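Long-range contacts in L-serine ammonia-lyase (Rhizomucor miehei CAU432, PDB 5C3U), which binds pyridoxal-5'-phosphate and belongs to the pyridoxal-phosphate-dependent enzymes, with the ligand between two alpha/beta units: residues A[22-27]-A[161-166]; A[69-74]-A[138-143]; A[98-103]-A[124-129]; A[169-174]-A[195-200]; A[205-210]-A[230-235]. All blocks are in the same frame, centred on the assembly; numbering follows the deposited sequence. Where two conformers were deposited one is given.

Contact 1. Residues A[22-27]-A[161-166]; sequences TPLLHA and QELKTQ
Edge strand 24-26 of the mixed sheet and the loop before it pack on the end of helix 150-166, where T22 and L24 meet E162, L163 and Q166. The strand runs antiparallel to strand 37-42. Two hydrogen bonds join the helix to the backbone of T22. T22 N donates to E162 OE2 at 3.2 Å. It meets the oxygen from above the carboxylate plane, about 39° out of it. Q166 NE2 donates to T22 O at 2.9 Å, and the acceptor lies near the plane of the Q166 amide. The Q166 chain is extended beyond CG, which carries the amide across from the helix to the strand. L24 sits beside this polar pair. Its CG is anti to the backbone N (chi1 -176°), and its two methyls then reach different helix residues. L24 CD1 touches L163 CD2 at 3.8 Å, the two side chains crossing at about a right angle. L24 CD2 touches Q166 CB at 3.8 Å, and L24 CB lies 3.5 Å from Q166 OE1. K41 of strand 37-42, outside both segments, links the polar groups. K41 NZ forms a salt bridge with E162 OE2 and hydrogen bonds with Q166 OE1 and T22 O. R54 pairs with E162 OE1, and T22 OG1 bonds to E43. T22 O is thus held by two donors. The E162 carboxylate has a cationic partner on each oxygen, so it probably stays ionised, and its position is probably set by these charges as well as by the T22 amide.

Contact 2. Residues A[69-74]-A[138-143]; sequences TNIQFV and RRNGIY
The Y143 ring takes V74 O over one face, with Y143 CD1 3.3 Å from that oxygen. The phenol OH is bound outside the pair, by S77 OG and G76 N. On the F73 ring, I71 CD1 lies over one face, offset toward the rim. I142 CG2 comes to F73 CD1 obliquely at 3.3 Å. I142 CG1 is anti to the backbone N (chi1 168°), which turns CG2 to this ring and to Q72 O. The R138 guanidinium has water 1 over one face, near the rim, and its plane is turned 35° from the Q72 amide.

Between two layers of side chains, F73 and I142 on one face and Q72, V74 and Y143 on the other, the backbones pair as parallel strands. I142 N donates to Q72 O at 2.8 Å, nearly straight onto the carbonyl. V74 N donates to I142 O at 2.9 Å. At the start of the pairing, Q72 N donates at 3.1 Å to O of N140, just before strand 141-143. The N140 side chain adds a weak bond from ND2 to N70 O, while its OD1 is held by R67. The Q72 chain bends at chi2 (91°), and OE1 then receives two waters. Water 2 is 2.7 Å from Q72 OE1 and accepts from N140 N; water 1 accepts from R138 N. R138 to G141 form a type I turn leading into the edge strand. This is the parallel pairing of an alpha/beta sheet, here four-stranded.

Contact 3. Residues A[98-103]-A[124-129]; sequences IVVPKA and ENWTAA
P101 lies on one face of the W126 indole, with CD over the six-membered ring. This is a CH-pi contact, and the ring of the proline crosses the indole at about a right angle. The outer corner of the same ring, P101 CG, rests 3.5 Å from N125 C. V100 CG1 touches W126 CH2 at 3.6 Å, running alongside the tryptophan. W126 CG is anti to its carbonyl carbon (chi1 -70°), which lays the indole over P101 and beside V100. Three residues on, A129 CB also faces the strand, 4.0 Å from P101 CD and 4.0 Å from V99 CG1. V99 O is buried by these apolar groups and has no hydrogen-bond partner in the model.

Further out, N125 sets the start of the helix. Its OD1 accepts from A128 N at 3.0 Å, almost straight onto the side-chain carbonyl, an N-cap bond. Water 3 accepts from A103 N and gives a weak bond to E124 O. P79 and T233 also touch the indole. Helix 126-134 links edge strand 118-121 to strand 141-143 at the other edge of the four-stranded parallel sheet, a beta-alpha-beta crossover. Its capped start packs at the end of strand 95-100.

Contact 4. Residues A[169-174]-A[195-200]; sequences DNPPAA and ADWKDV
The W197 indole lies between P171 and A195, with D169 at its edge. Its CG is anti to the carbonyl carbon (chi1 -82°), and chi2 is only 11°. These torsions lay one ring face on P171, where P171 CA stands 3.8 Å from the centre of the six-membered ring, a CH-pi contact. A195 CB lies over the opposite face. D169 CG is anti to its backbone N (chi1 -163°), which brings the carboxylate to the edge of the indole and nearly into its plane. W197 NE1 donates to D169 OD1 at 3.4 Å, a weak bond. K164 lies nearby, as a long, weak ion pair with D169 OD1 and a hydrogen bond to A195 O.

Both segments are loops that lead into neighbouring parallel strands of the mixed sheet, 174-178 and 202-207. Helix 183-194 lies between these strands in the chain, completing a beta-alpha-beta unit. It ends in a Schellman motif at D196, and W197 to V200 then form a type I turn. P172 CD meets W197 CZ3 at 3.6 Å, crossing the indole at about a right angle. V200 CG2 lies beside its own backbone N. There it touches P171 CB at 3.8 Å and P172 O at 3.7 Å, while V200 CG1 lies 4.1 Å from P172 CG.

Contact 5. Residues A[205-210]-A[230-235]; sequences VETHGS and TIATSL. With PLP (pyridoxal-5'-phosphate), chain B.
T207 and T230 meet hydroxyl to hydroxyl because of their first torsions. T207 OG1 stands between its own backbone N and carbonyl carbon (chi1 63°). T230 OG1 is anti to its backbone N (chi1 161°). T207 OG1 donates to T230 OG1 at 2.8 Å. The latter also accepts from A232 N at 3.1 Å, closing an ST turn, and is bonded to D260 OD1. The other branch of T207 is used too, as CG2 touches A232 CB at 3.9 Å. Nearby, T230 CG2 lies 4.1 Å from S210 CB. T207 to S210 form a type I turn that follows strand 202-207.

The chain from A232 leads to PLP. A232 is the centre of an inverse gamma turn, and 233-235 form a short 3-10 segment. L235 then bridges two sites with its two methyls. CD1 lies 4.1 Å from V205 O on the strand, and CD2 lies 3.7 Å from PLP C6. S234 CB approaches PLP C3 at 3.6 Å, while its OG is bonded to E279. N80 is one of the residues hydrogen-bonded to PLP.

The T230 hydroxyl is gripped by three polar partners in a buried place. It probably gives its proton to the D260 carboxylate, whose OD2 bonds I231 N. This would fix its rotation and help set the turn that precedes the 3-10 segment holding S234 and L235 against PLP.

In the fold
Four of the contacts reach one of two sheets, and contact 4 lies in loops that lead into one of them. Contacts 1 and 5 reach the mixed sheet, on opposite sides of the chain's centre. Contact 4 touches contact 1, where K164 CA packs on W197 CH2 at 3.5 Å. Contacts 2 and 3 share the parallel sheet, through neighbouring strands 72-75 and 95-100, and their centres are about 20 Å apart. Contact 5 alone supplies pocket residues, S234 and L235. It also meets contact 3, W126 CD1 lying 3.6 Å from T233 CG2, and so joins the pocket segment to the side of the parallel sheet. The side chains of Y143 and W126 stay about 12 and 10 Å from pyridoxal-5'-phosphate.

Contact 1. Residues A[22-27]-A[161-166]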
# COMPACT_ATOMS: atom_id res chain seq x y z
N THR A 22 -1.92 -1.28 -14.71
CA THR A 22 -2.20 0.12 -14.41
C THR A 22 -1.25 1.02 -15.17
O THR A 22 -0.14 0.60 -15.50
CB THR A 22 -2.04 0.42 -12.91
OG1 THR A 22 -0.73 -0.01 -12.50
CG2 THR A 22 -3.09 -0.29 -12.07
N PRO A 23 -1.66 2.28 -15.43
CA PRO A 23 -0.78 3.23 -16.13
C PRO A 23 0.50 3.56 -15.37
O PRO A 23 0.50 3.60 -14.12
CB PRO A 23 -1.63 4.50 -16.20
CG PRO A 23 -3.03 4.05 -16.12
CD PRO A 23 -3.02 2.82 -15.25
N LEU A 24 1.56 3.81 -16.13
CA LEU A 24 2.78 4.42 -15.60
C LEU A 24 2.87 5.83 -16.19
O LEU A 24 3.25 6.00 -17.35
CB LEU A 24 4.02 3.59 -15.92
CG LEU A 24 5.35 4.09 -15.33
CD1 LEU A 24 5.42 3.90 -13.82
CD2 LEU A 24 6.54 3.43 -15.99
N LEU A 25 2.48 6.83 -15.40
CA LEU A 25 2.40 8.21 -15.88
C LEU A 25 3.68 9.00 -15.67
O LEU A 25 4.32 8.93 -14.63
CB LEU A 25 1.21 8.94 -15.26
CG LEU A 25 -0.21 8.39 -15.49
CD1 LEU A 25 -1.21 9.21 -14.68
CD2 LEU A 25 -0.62 8.36 -16.96
N HIS A 26 4.07 9.76 -16.70
CA HIS A 26 5.18 10.68 -16.57
C HIS A 26 4.70 11.91 -15.84
O HIS A 26 3.58 12.39 -16.06
CB HIS A 26 5.71 11.03 -17.95
CG HIS A 26 6.97 11.84 -17.93
ND1 HIS A 26 7.05 13.09 -18.46
CD2 HIS A 26 8.24 11.55 -17.41
CE1 HIS A 26 8.30 13.57 -18.29
NE2 HIS A 26 9.03 12.63 -17.65
N ALA A 27 5.52 12.41 -14.92
CA ALA A 27 5.21 13.61 -14.16
C ALA A 27 6.08 14.79 -14.64
O ALA A 27 7.17 14.99 -14.11
CB ALA A 27 5.42 13.34 -12.67
N GLN A 161 6.84 -6.83 -12.84
CA GLN A 161 6.71 -7.37 -14.19
C GLN A 161 6.11 -6.33 -15.14
O GLN A 161 6.60 -6.15 -16.26
CB GLN A 161 5.87 -8.66 -14.17
N GLU A 162 5.07 -5.63 -14.68
CA GLU A 162 4.51 -4.51 -15.43
C GLU A 162 5.53 -3.38 -15.63
O GLU A 162 5.69 -2.89 -16.76
CB GLU A 162 3.25 -3.97 -14.74
CG GLU A 162 1.99 -4.77 -15.03
CD GLU A 162 0.79 -4.32 -14.20
OE1 GLU A 162 0.02 -5.20 -13.73
OE2 GLU A 162 0.59 -3.08 -14.03
N LEU A 163 6.20 -2.98 -14.55
CA LEU A 163 7.16 -1.88 -14.59
C LEU A 163 8.29 -2.13 -15.59
O LEU A 163 8.69 -1.21 -16.31
CB LEU A 163 7.77 -1.63 -13.21
CG LEU A 163 6.95 -0.89 -12.16
CD1 LEU A 163 7.88 -0.61 -10.98
CD2 LEU A 163 6.38 0.41 -12.71
N LYS A 164 8.78 -3.37 -15.63
CA LYS A 164 9.83 -3.80 -16.53
C LYS A 164 9.45 -3.56 -17.99
O LYS A 164 10.26 -3.04 -18.77
CB LYS A 164 10.16 -5.28 -16.32
CG LYS A 164 11.25 -5.82 -17.23
CD LYS A 164 11.78 -7.15 -16.74
CE LYS A 164 13.23 -7.30 -17.17
NZ LYS A 164 13.82 -8.61 -16.83
N THR A 165 8.23 -3.93 -18.34
CA THR A 165 7.71 -3.70 -19.68
C THR A 165 7.56 -2.20 -19.95
O THR A 165 8.08 -1.68 -20.95
CB THR A 165 6.37 -4.42 -19.89
OG1 THR A 165 6.58 -5.83 -19.75
CG2 THR A 165 5.82 -4.15 -21.28
N GLN A 166 6.88 -1.51 -19.05
CA GLN A 166 6.59 -0.10 -19.23
C GLN A 166 7.84 0.77 -19.30
O GLN A 166 7.83 1.80 -19.96
CB GLN A 166 5.65 0.40 -18.13
CG GLN A 166 4.27 -0.23 -18.23
CD GLN A 166 3.38 0.11 -17.06
OE1 GLN A 166 3.80 0.06 -15.90
NE2 GLN A 166 2.13 0.42 -17.35

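Contact 2. Residues A[69-74]-A[138-143]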
# COMPACT_ATOMS: atom_id res chain seq x y z
N THR A 69 -16.14 -22.49 -3.08
CA THR A 69 -16.93 -21.30 -2.93
C THR A 69 -17.91 -21.32 -1.75
O THR A 69 -18.76 -20.45 -1.63
CB THR A 69 -17.72 -21.02 -4.23
OG1 THR A 69 -18.51 -22.17 -4.53
CG2 THR A 69 -16.77 -20.80 -5.38
N ASN A 70 -17.78 -22.32 -0.88
CA ASN A 70 -18.58 -22.36 0.36
C ASN A 70 -17.88 -21.73 1.55
O ASN A 70 -18.39 -21.75 2.68
CB ASN A 70 -18.97 -23.81 0.69
CG ASN A 70 -19.96 -24.38 -0.29
OD1 ASN A 70 -20.82 -23.66 -0.79
ND2 ASN A 70 -19.84 -25.67 -0.59
N ILE A 71 -16.69 -21.17 1.31
CA ILE A 71 -15.94 -20.52 2.38
C ILE A 71 -16.52 -19.16 2.70
O ILE A 71 -17.39 -18.65 1.98
CB ILE A 71 -14.46 -20.35 1.99
CG1 ILE A 71 -14.35 -19.59 0.65
CG2 ILE A 71 -13.78 -21.72 1.95
CD1 ILE A 71 -12.95 -19.09 0.34
N GLN A 72 -16.06 -18.57 3.80
CA GLN A 72 -16.37 -17.18 4.10
C GLN A 72 -15.04 -16.49 4.20
O GLN A 72 -14.14 -16.99 4.88
CB GLN A 72 -17.10 -17.04 5.44
CG GLN A 72 -18.43 -17.78 5.53
CD GLN A 72 -18.27 -19.19 6.06
OE1 GLN A 72 -17.49 -19.42 6.99
NE2 GLN A 72 -19.00 -20.14 5.48
N PHE A 73 -14.88 -15.34 3.53
CA PHE A 73 -13.68 -14.55 3.81
C PHE A 73 -14.00 -13.65 5.00
O PHE A 73 -15.09 -13.13 5.08
CB PHE A 73 -13.29 -13.67 2.61
CG PHE A 73 -12.66 -14.42 1.47
CD1 PHE A 73 -11.45 -15.08 1.64
CD2 PHE A 73 -13.23 -14.40 0.21
CE1 PHE A 73 -10.84 -15.75 0.57
CE2 PHE A 73 -12.63 -15.07 -0.86
CZ PHE A 73 -11.45 -15.75 -0.67
N VAL A 74 -13.05 -13.48 5.91
CA VAL A 74 -13.27 -12.63 7.09
C VAL A 74 -12.13 -11.62 7.09
O VAL A 74 -10.96 -11.99 6.92
CB VAL A 74 -13.25 -13.48 8.39
CG1 VAL A 74 -13.44 -12.59 9.62
CG2 VAL A 74 -14.34 -14.56 8.33
N ARG A 138 -15.01 -18.94 11.61
CA ARG A 138 -15.57 -20.26 11.93
C ARG A 138 -14.89 -21.37 11.12
O ARG A 138 -13.92 -21.11 10.41
CB ARG A 138 -17.09 -20.21 11.71
CG ARG A 138 -17.81 -19.36 12.74
CD ARG A 138 -18.81 -18.39 12.11
NE ARG A 138 -19.27 -18.86 10.81
CZ ARG A 138 -20.02 -18.17 9.96
NH1 ARG A 138 -20.44 -16.94 10.26
NH2 ARG A 138 -20.36 -18.72 8.80
N ARG A 139 -15.37 -22.61 11.24
CA ARG A 139 -14.71 -23.78 10.65
C ARG A 139 -14.36 -23.67 9.14
O ARG A 139 -13.35 -24.22 8.70
CB ARG A 139 -15.51 -25.06 10.95
CG ARG A 139 -16.88 -25.14 10.27
CD ARG A 139 -17.67 -26.38 10.72
NE ARG A 139 -18.07 -26.27 12.12
CZ ARG A 139 -18.53 -27.28 12.87
NH1 ARG A 139 -18.64 -28.50 12.36
NH2 ARG A 139 -18.85 -27.05 14.13
N ASN A 140 -15.18 -22.98 8.36
CA ASN A 140 -14.88 -22.83 6.93
C ASN A 140 -14.62 -21.36 6.57
O ASN A 140 -14.80 -20.93 5.42
CB ASN A 140 -16.00 -23.41 6.07
CG ASN A 140 -15.51 -23.95 4.72
OD1 ASN A 140 -14.36 -24.36 4.58
ND2 ASN A 140 -16.39 -23.94 3.73
N GLY A 141 -14.22 -20.59 7.57
CA GLY A 141 -13.87 -19.19 7.34
C GLY A 141 -12.39 -19.05 7.14
O GLY A 141 -11.61 -19.85 7.64
N ILE A 142 -11.98 -18.02 6.40
CA ILE A 142 -10.56 -17.79 6.17
C ILE A 142 -10.30 -16.31 6.44
O ILE A 142 -10.94 -15.46 5.82
CB ILE A 142 -10.13 -18.19 4.74
CG1 ILE A 142 -8.73 -17.69 4.41
CG2 ILE A 142 -11.10 -17.67 3.71
CD1 ILE A 142 -7.64 -18.42 5.15
N TYR A 143 -9.41 -16.05 7.39
CA TYR A 143 -9.01 -14.68 7.68
C TYR A 143 -8.05 -14.17 6.59
O TYR A 143 -7.12 -14.87 6.19
CB TYR A 143 -8.37 -14.51 9.07
CG TYR A 143 -8.34 -13.05 9.40
CD1 TYR A 143 -9.51 -12.41 9.82
CD2 TYR A 143 -7.20 -12.27 9.14
CE1 TYR A 143 -9.53 -11.05 10.07
CE2 TYR A 143 -7.21 -10.89 9.39
CZ TYR A 143 -8.40 -10.30 9.83
OH TYR A 143 -8.47 -8.94 10.07
O HOH W 1 -16.29 -17.59 9.28
O HOH W 2 -17.56 -21.57 8.58

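Contact 3. Residues A[98-103]-A[124-129]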
# COMPACT_ATOMS: atom_id res chain seq x y z
N ILE A 98 -17.06 -8.62 7.02
CA ILE A 98 -16.14 -7.50 7.07
C ILE A 98 -16.36 -6.67 8.34
O ILE A 98 -17.48 -6.27 8.61
CB ILE A 98 -16.28 -6.60 5.81
CG1 ILE A 98 -15.94 -7.38 4.54
CG2 ILE A 98 -15.45 -5.33 5.96
CD1 ILE A 98 -14.55 -8.00 4.51
N VAL A 99 -15.30 -6.43 9.12
CA VAL A 99 -15.41 -5.54 10.29
C VAL A 99 -14.66 -4.23 10.03
O VAL A 99 -13.48 -4.22 9.60
CB VAL A 99 -14.87 -6.22 11.58
CG1 VAL A 99 -15.07 -5.34 12.81
CG2 VAL A 99 -15.56 -7.57 11.79
N VAL A 100 -15.31 -3.11 10.35
CA VAL A 100 -14.65 -1.80 10.23
C VAL A 100 -14.87 -1.03 11.54
O VAL A 100 -15.82 -1.37 12.27
CB VAL A 100 -15.17 -1.02 9.01
CG1 VAL A 100 -15.05 -1.84 7.71
CG2 VAL A 100 -16.61 -0.57 9.23
N PRO A 101 -13.98 -0.07 11.88
CA PRO A 101 -14.13 0.67 13.14
C PRO A 101 -15.43 1.42 13.18
O PRO A 101 -15.99 1.76 12.12
CB PRO A 101 -12.95 1.66 13.12
CG PRO A 101 -11.93 1.03 12.24
CD PRO A 101 -12.71 0.25 11.21
N LYS A 102 -15.91 1.68 14.40
CA LYS A 102 -17.20 2.34 14.63
C LYS A 102 -17.42 3.60 13.80
O LYS A 102 -18.53 3.84 13.35
CB LYS A 102 -17.38 2.64 16.12
N ALA A 103 -16.36 4.39 13.59
CA ALA A 103 -16.50 5.70 12.92
C ALA A 103 -16.04 5.76 11.45
O ALA A 103 -15.67 6.83 10.96
CB ALA A 103 -15.78 6.76 13.75
N GLU A 124 -12.46 1.10 18.06
CA GLU A 124 -12.06 2.50 18.01
C GLU A 124 -11.09 2.77 16.85
O GLU A 124 -10.94 3.91 16.43
CB GLU A 124 -11.43 2.94 19.35
CG GLU A 124 -10.13 2.20 19.70
CD GLU A 124 -9.45 2.67 20.98
OE1 GLU A 124 -9.76 3.79 21.45
OE2 GLU A 124 -8.60 1.93 21.51
N ASN A 125 -10.43 1.72 16.35
CA ASN A 125 -9.48 1.85 15.25
C ASN A 125 -9.33 0.54 14.49
O ASN A 125 -9.95 -0.45 14.88
CB ASN A 125 -8.11 2.35 15.74
CG ASN A 125 -7.45 1.43 16.75
OD1 ASN A 125 -7.68 0.22 16.78
ND2 ASN A 125 -6.59 2.02 17.59
N TRP A 126 -8.52 0.51 13.43
CA TRP A 126 -8.37 -0.71 12.63
C TRP A 126 -7.72 -1.88 13.34
O TRP A 126 -8.01 -3.04 13.02
CB TRP A 126 -7.66 -0.42 11.31
CG TRP A 126 -8.56 0.38 10.42
CD1 TRP A 126 -8.57 1.76 10.22
CD2 TRP A 126 -9.64 -0.14 9.58
NE1 TRP A 126 -9.57 2.12 9.34
CE2 TRP A 126 -10.25 1.02 8.92
CE3 TRP A 126 -10.16 -1.42 9.33
CZ2 TRP A 126 -11.32 0.89 8.05
CZ3 TRP A 126 -11.24 -1.53 8.43
CH2 TRP A 126 -11.80 -0.40 7.82
N THR A 127 -6.83 -1.61 14.29
CA THR A 127 -6.28 -2.70 15.09
C THR A 127 -7.39 -3.44 15.87
O THR A 127 -7.43 -4.68 15.91
CB THR A 127 -5.20 -2.15 16.05
OG1 THR A 127 -4.25 -1.40 15.28
CG2 THR A 127 -4.50 -3.28 16.74
N ALA A 128 -8.32 -2.68 16.46
CA ALA A 128 -9.41 -3.28 17.20
C ALA A 128 -10.38 -4.02 16.27
O ALA A 128 -10.91 -5.06 16.64
CB ALA A 128 -10.15 -2.25 18.02
N ALA A 129 -10.63 -3.45 15.09
CA ALA A 129 -11.48 -4.12 14.07
C ALA A 129 -10.89 -5.48 13.70
O ALA A 129 -11.61 -6.49 13.63
CB ALA A 129 -11.63 -3.25 12.82
O HOH W 3 -14.03 4.03 15.39

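Contact 4. Residues A[169-174]-A[195-200]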
# COMPACT_ATOMS: atom_id res chain seq x y z
N ASP A 169 12.58 -2.31 -20.16
CA ASP A 169 13.70 -3.05 -19.54
C ASP A 169 14.87 -2.18 -19.04
O ASP A 169 15.94 -2.71 -18.73
CB ASP A 169 14.17 -4.18 -20.48
CG ASP A 169 15.03 -5.22 -19.78
OD1 ASP A 169 15.05 -5.26 -18.52
OD2 ASP A 169 15.70 -6.02 -20.48
N ASN A 170 14.66 -0.87 -18.93
CA ASN A 170 15.65 0.02 -18.32
C ASN A 170 15.41 0.09 -16.82
O ASN A 170 14.41 0.68 -16.40
CB ASN A 170 15.56 1.45 -18.87
CG ASN A 170 15.88 1.54 -20.35
OD1 ASN A 170 15.06 2.01 -21.14
ND2 ASN A 170 17.06 1.09 -20.74
N PRO A 171 16.32 -0.48 -16.01
CA PRO A 171 16.19 -0.39 -14.55
C PRO A 171 16.19 1.06 -14.06
O PRO A 171 17.06 1.85 -14.46
CB PRO A 171 17.44 -1.13 -14.03
CG PRO A 171 18.39 -1.14 -15.19
CD PRO A 171 17.51 -1.25 -16.40
N PRO A 172 15.22 1.42 -13.19
CA PRO A 172 15.24 2.80 -12.73
C PRO A 172 16.28 2.99 -11.65
O PRO A 172 16.79 2.01 -11.10
CB PRO A 172 13.83 3.00 -12.17
CG PRO A 172 13.39 1.65 -11.73
CD PRO A 172 14.09 0.65 -12.63
N ALA A 173 16.59 4.25 -11.36
CA ALA A 173 17.51 4.62 -10.30
C ALA A 173 16.95 4.29 -8.92
O ALA A 173 17.70 4.07 -7.98
CB ALA A 173 17.80 6.11 -10.38
N ALA A 174 15.63 4.28 -8.80
CA ALA A 174 14.99 3.92 -7.52
C ALA A 174 13.51 3.68 -7.72
O ALA A 174 12.90 4.19 -8.68
CB ALA A 174 15.18 5.02 -6.49
N ALA A 195 13.01 -10.22 -11.97
CA ALA A 195 13.25 -9.42 -13.18
C ALA A 195 14.74 -9.23 -13.50
O ALA A 195 15.08 -8.59 -14.51
CB ALA A 195 12.59 -8.06 -13.05
N ASP A 196 15.60 -9.76 -12.64
CA ASP A 196 17.05 -9.51 -12.64
C ASP A 196 17.39 -8.03 -12.54
O ASP A 196 18.19 -7.49 -13.30
CB ASP A 196 17.75 -10.17 -13.85
CG ASP A 196 19.26 -10.29 -13.66
OD1 ASP A 196 19.71 -10.60 -12.54
OD2 ASP A 196 20.00 -10.07 -14.64
N TRP A 197 16.74 -7.38 -11.57
CA TRP A 197 16.94 -5.98 -11.27
C TRP A 197 17.34 -5.89 -9.84
O TRP A 197 16.83 -5.07 -9.07
CB TRP A 197 15.65 -5.21 -11.49
CG TRP A 197 15.41 -4.83 -12.92
CD1 TRP A 197 16.09 -5.28 -14.06
CD2 TRP A 197 14.37 -3.94 -13.43
NE1 TRP A 197 15.57 -4.72 -15.19
CE2 TRP A 197 14.54 -3.91 -14.89
CE3 TRP A 197 13.37 -3.17 -12.85
CZ2 TRP A 197 13.72 -3.15 -15.70
CZ3 TRP A 197 12.54 -2.41 -13.68
CH2 TRP A 197 12.72 -2.39 -15.08
N LYS A 198 18.30 -6.74 -9.49
CA LYS A 198 18.72 -6.97 -8.12
C LYS A 198 19.43 -5.78 -7.50
O LYS A 198 19.59 -5.72 -6.28
CB LYS A 198 19.63 -8.20 -8.04
CG LYS A 198 19.00 -9.48 -8.57
CD LYS A 198 20.08 -10.47 -8.98
CE LYS A 198 20.64 -11.24 -7.78
NZ LYS A 198 19.98 -12.56 -7.63
N ASP A 199 19.84 -4.83 -8.34
CA ASP A 199 20.59 -3.65 -7.91
C ASP A 199 19.75 -2.38 -7.77
O ASP A 199 20.25 -1.37 -7.28
CB ASP A 199 21.78 -3.40 -8.85
CG ASP A 199 22.70 -4.61 -8.94
OD1 ASP A 199 23.06 -5.18 -7.88
OD2 ASP A 199 23.07 -5.01 -10.07
N VAL A 200 18.48 -2.44 -8.18
CA VAL A 200 17.56 -1.30 -8.07
C VAL A 200 17.22 -1.04 -6.60
O VAL A 200 16.65 -1.92 -5.94
CB VAL A 200 16.28 -1.54 -8.92
CG1 VAL A 200 15.24 -0.46 -8.69
CG2 VAL A 200 16.61 -1.64 -10.40

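Contact 5. Residues A[205-210]-A[230-235]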
# COMPACT_ATOMS: atom_id res chain seq x y z
N VAL A 205 9.26 3.90 2.48
CA VAL A 205 8.84 5.11 3.19
C VAL A 205 7.73 4.84 4.21
O VAL A 205 6.77 4.15 3.93
CB VAL A 205 8.44 6.25 2.21
CG1 VAL A 205 7.39 5.77 1.21
CG2 VAL A 205 7.93 7.46 2.97
N GLU A 206 7.89 5.42 5.40
CA GLU A 206 6.91 5.35 6.48
C GLU A 206 6.74 6.77 7.00
O GLU A 206 7.44 7.69 6.56
CB GLU A 206 7.46 4.45 7.63
CG GLU A 206 7.45 2.95 7.34
CD GLU A 206 8.11 2.12 8.45
OE1 GLU A 206 9.29 2.38 8.77
OE2 GLU A 206 7.44 1.20 8.99
N THR A 207 5.79 6.97 7.91
CA THR A 207 5.68 8.25 8.61
C THR A 207 6.24 8.05 10.00
O THR A 207 6.24 6.93 10.50
CB THR A 207 4.24 8.78 8.73
OG1 THR A 207 3.46 7.87 9.52
CG2 THR A 207 3.60 9.01 7.35
N HIS A 208 6.68 9.14 10.64
CA HIS A 208 7.31 9.04 11.96
C HIS A 208 6.40 8.41 12.98
O HIS A 208 6.86 7.73 13.89
CB HIS A 208 7.78 10.41 12.44
CG HIS A 208 8.83 11.03 11.57
ND1 HIS A 208 8.70 12.27 11.06
CD2 HIS A 208 10.05 10.55 11.13
CE1 HIS A 208 9.79 12.56 10.31
NE2 HIS A 208 10.61 11.50 10.35
N GLY A 209 5.09 8.63 12.83
CA GLY A 209 4.09 8.11 13.76
C GLY A 209 3.98 6.60 13.83
O GLY A 209 3.47 6.07 14.80
N SER A 210 4.46 5.89 12.81
CA SER A 210 4.44 4.42 12.82
C SER A 210 5.57 3.86 11.94
O SER A 210 5.39 3.57 10.76
CB SER A 210 3.06 3.89 12.36
OG SER A 210 2.94 2.49 12.59
N THR A 230 -1.32 7.95 12.91
CA THR A 230 -0.75 8.77 11.85
C THR A 230 -1.90 8.94 10.88
O THR A 230 -2.78 8.08 10.82
CB THR A 230 0.52 8.15 11.18
OG1 THR A 230 0.78 8.74 9.91
CG2 THR A 230 0.37 6.64 10.95
N ILE A 231 -1.91 10.05 10.14
CA ILE A 231 -2.89 10.23 9.06
C ILE A 231 -2.75 9.15 7.98
O ILE A 231 -3.70 8.88 7.22
CB ILE A 231 -2.85 11.68 8.46
CG1 ILE A 231 -1.57 11.95 7.69
CG2 ILE A 231 -3.07 12.73 9.55
CD1 ILE A 231 -1.58 13.29 6.96
N ALA A 232 -1.59 8.50 7.91
CA ALA A 232 -1.36 7.47 6.91
C ALA A 232 -1.89 6.14 7.46
O ALA A 232 -1.14 5.28 7.90
CB ALA A 232 0.12 7.39 6.54
N THR A 233 -3.20 5.97 7.39
CA THR A 233 -3.87 4.87 8.08
C THR A 233 -3.36 3.50 7.64
O THR A 233 -3.21 2.61 8.49
CB THR A 233 -5.39 4.91 7.80
OG1 THR A 233 -5.88 6.23 8.10
CG2 THR A 233 -6.16 3.85 8.62
N SER A 234 -3.08 3.33 6.34
CA SER A 234 -2.70 2.02 5.83
C SER A 234 -1.26 1.67 6.16
O SER A 234 -0.84 0.54 5.96
CB SER A 234 -2.96 1.89 4.34
OG SER A 234 -4.34 2.06 4.10
N LEU A 235 -0.53 2.63 6.71
CA LEU A 235 0.87 2.39 7.10
C LEU A 235 1.03 2.06 8.57
O LEU A 235 2.15 1.73 9.02
CB LEU A 235 1.78 3.58 6.71
CG LEU A 235 1.79 4.00 5.22
CD1 LEU A 235 2.91 5.00 4.91
CD2 LEU A 235 1.82 2.82 4.23
N1 PLP B . -0.53 2.31 0.66
C2 PLP B . -1.82 1.94 0.63
C2A PLP B . -2.91 2.88 0.18
C3 PLP B . -2.18 0.58 1.05
O3 PLP B . -3.49 0.17 1.02
C4 PLP B . -1.07 -0.31 1.47
C4A PLP B . -1.37 -1.69 1.87
C5 PLP B . 0.32 0.21 1.47
C6 PLP B . 0.51 1.53 1.04
C5A PLP B . 1.51 -0.65 1.90
O4P PLP B . 1.04 -1.69 2.74
P PLP B . 1.87 -2.97 3.30
O1P PLP B . 1.80 -4.05 2.29
O2P PLP B . 3.29 -2.52 3.67
O3P PLP B . 1.05 -3.22 4.52